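Local coordinates for protein phosphonopyruvate hydrolase (Variovorax sp., PDB 2DUA) that hydrolyses phosphonopyruvate to pyruvate and phosphate with the help of a divalent metal ion such as cobalt, magnesium or manganese, at residues Ile76-Asp81 with Ala102-Ile107. Residues are numbered along the deposited sequence; the frame is centred on the assembly and turned at random.
Sequences IPLIAD and AGASAI. With MG (magnesium ion), chain D; OXL (oxalate ion), chain C.
Leu-78 and Ala-80 meet Ala-104, Ala-106 and Ile-107 where two neighbouring parallel strands of a TIM barrel come together, the two ends of a beta-alpha-beta unit whose crossover is helix 89-101. The pairing illustrates how such a barrel carries a metal ligand on a strand end. It starts at the carbonyl of Leu-78, which accepts two backbone bonds, both in its plane: from Ser-105 N at 2.8 Å and, longer and more bent, from Ala-106 N at 3.3 Å. The next rung is nearly straight, Ala-80 N donating to Ala-106 O with an angle of 173° at the hydrogen. Before the strands pair fully, a water accepts a hydrogen bond from Leu-78 N and donates to Gly-103 O and Ser-105 OG, joining the strand start to the Schellman turn that ends the helix; Ser-105 OG also bonds Asn-4.

Toward the surrounding helices, the methyl of Ala-80 touches both Ala-104 CB and Ile-107 CG2, 4.1 Å from each. With CG anti to the backbone N (chi1 166°), Leu-78 brings CD2 to Ala-104 CB and packs against Met-67 and Ile-70 of helix 60-71. On the other face, within the barrel, Ile-79 CG2 touches Ala-106 CB, beside Trp-40 and Ile-153.

One residue past Ala-80, Asp-81 turns to the active site. Its OD1 accepts from Asp-83 N and perhaps from a metal-bound water, and OD2 from Gly-43 N, contacts that probably help fix the carboxylate's rotation, while OD2 binds magnesium at 2.1 Å, alongside both chelating oxalate oxygens, O2 and O3.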
loop_
_atom_site.group_PDB
_atom_site.type_symbol
_atom_site.label_atom_id
_atom_site.label_comp_id
_atom_site.label_asym_id
_atom_site.label_seq_id
_atom_site.Cartn_x
_atom_site.Cartn_y
_atom_site.Cartn_z
ATOM N N ILE A 76 -13.223 -12.465 16.531
ATOM C CA ILE A 76 -13.044 -11.979 17.883
ATOM C C ILE A 76 -12.463 -10.555 17.846
ATOM O O ILE A 76 -11.914 -10.161 16.844
ATOM C CB ILE A 76 -12.121 -12.924 18.668
ATOM C CG1 ILE A 76 -10.805 -13.084 17.930
ATOM C CG2 ILE A 76 -12.804 -14.257 18.854
ATOM C CD1 ILE A 76 -9.709 -13.859 18.730
ATOM N N PRO A 77 -12.589 -9.774 18.934
ATOM C CA PRO A 77 -12.049 -8.409 18.905
ATOM C C PRO A 77 -10.540 -8.242 18.692
ATOM O O PRO A 77 -9.714 -8.999 19.199
ATOM C CB PRO A 77 -12.491 -7.835 20.259
ATOM C CG PRO A 77 -13.662 -8.700 20.641
ATOM C CD PRO A 77 -13.193 -10.044 20.251
ATOM N N LEU A 78 -10.195 -7.189 17.983
ATOM C CA LEU A 78 -8.803 -6.895 17.711
ATOM C C LEU A 78 -8.404 -5.637 18.480
ATOM O O LEU A 78 -9.102 -4.618 18.395
ATOM C CB LEU A 78 -8.587 -6.608 16.199
ATOM C CG LEU A 78 -7.243 -5.960 15.820
ATOM C CD1 LEU A 78 -6.040 -6.901 16.106
ATOM C CD2 LEU A 78 -7.271 -5.703 14.321
ATOM N N ILE A 79 -7.301 -5.714 19.207
ATOM C CA ILE A 79 -6.769 -4.575 19.958
ATOM C C ILE A 79 -5.527 -4.102 19.177
ATOM O O ILE A 79 -4.551 -4.844 19.056
ATOM C CB ILE A 79 -6.329 -4.994 21.389
ATOM C CG1 ILE A 79 -7.519 -5.598 22.158
ATOM C CG2 ILE A 79 -5.740 -3.743 22.141
ATOM C CD1 ILE A 79 -7.177 -6.079 23.605
ATOM N N ALA A 80 -5.564 -2.877 18.645
ATOM C CA ALA A 80 -4.461 -2.327 17.836
ATOM C C ALA A 80 -3.459 -1.513 18.593
ATOM O O ALA A 80 -3.803 -0.612 19.345
ATOM C CB ALA A 80 -5.014 -1.461 16.668
ATOM N N ASP A 81 -2.188 -1.823 18.394
ATOM C CA ASP A 81 -1.107 -1.063 19.040
ATOM C C ASP A 81 -0.816 0.134 18.144
ATOM O O ASP A 81 -0.363 -0.057 17.009
ATOM C CB ASP A 81 0.129 -1.956 19.093
ATOM C CG ASP A 81 1.350 -1.275 19.694
ATOM O OD1 ASP A 81 1.332 -0.089 20.143
ATOM O OD2 ASP A 81 2.354 -2.003 19.684
ATOM N N ALA A 102 -11.003 0.227 10.047
ATOM C CA ALA A 102 -10.304 -1.022 9.636
ATOM C C ALA A 102 -10.846 -2.226 10.429
ATOM O O ALA A 102 -10.521 -3.367 10.136
ATOM C CB ALA A 102 -8.766 -0.881 9.855
ATOM N N GLY A 103 -11.677 -2.000 11.440
ATOM C CA GLY A 103 -12.225 -3.157 12.165
ATOM C C GLY A 103 -11.666 -3.430 13.561
ATOM O O GLY A 103 -12.081 -4.388 14.220
ATOM N N ALA A 104 -10.688 -2.646 14.004
ATOM C CA ALA A 104 -10.155 -2.823 15.358
ATOM C C ALA A 104 -11.219 -2.419 16.369
ATOM O O ALA A 104 -11.992 -1.459 16.131
ATOM C CB ALA A 104 -8.913 -1.927 15.554
ATOM N N SER A 105 -11.277 -3.140 17.481
ATOM C CA SER A 105 -12.217 -2.823 18.537
ATOM C C SER A 105 -11.599 -1.931 19.627
ATOM O O SER A 105 -12.317 -1.406 20.515
ATOM C CB SER A 105 -12.751 -4.091 19.167
ATOM O OG SER A 105 -13.653 -4.756 18.294
ATOM N N ALA A 106 -10.279 -1.791 19.588
ATOM C CA ALA A 106 -9.601 -0.947 20.564
ATOM C C ALA A 106 -8.242 -0.525 20.049
ATOM O O ALA A 106 -7.675 -1.150 19.154
ATOM C CB ALA A 106 -9.402 -1.702 21.897
ATOM N N ILE A 107 -7.736 0.560 20.626
ATOM C CA ILE A 107 -6.379 0.982 20.329
ATOM C C ILE A 107 -5.667 1.132 21.650
ATOM O O ILE A 107 -6.307 1.360 22.689
ATOM C CB ILE A 107 -6.300 2.318 19.488
ATOM C CG1 ILE A 107 -7.147 3.444 20.116
ATOM C CG2 ILE A 107 -6.709 2.001 18.040
ATOM C CD1 ILE A 107 -6.354 4.266 21.164
HETATM MG MG MG D . 4.268 -1.951 20.541
HETATM C C1 OXL C . 3.911 -4.623 21.456
HETATM C C2 OXL C . 3.801 -3.830 22.695
HETATM O O1 OXL C . 3.659 -5.897 21.498
HETATM O O2 OXL C . 3.754 -2.566 22.595
HETATM O O3 OXL C . 4.233 -4.003 20.421
HETATM O O4 OXL C . 3.729 -4.424 23.792
HETATM O O HOH W 1 -12.152 -5.928 16.428
HETATM O O HOH W 2 3.807 0.195 21.027
HETATM O O HOH W 3 5.085 -1.081 18.627
HETATM O O HOH W 4 6.278 -1.641 21.225
#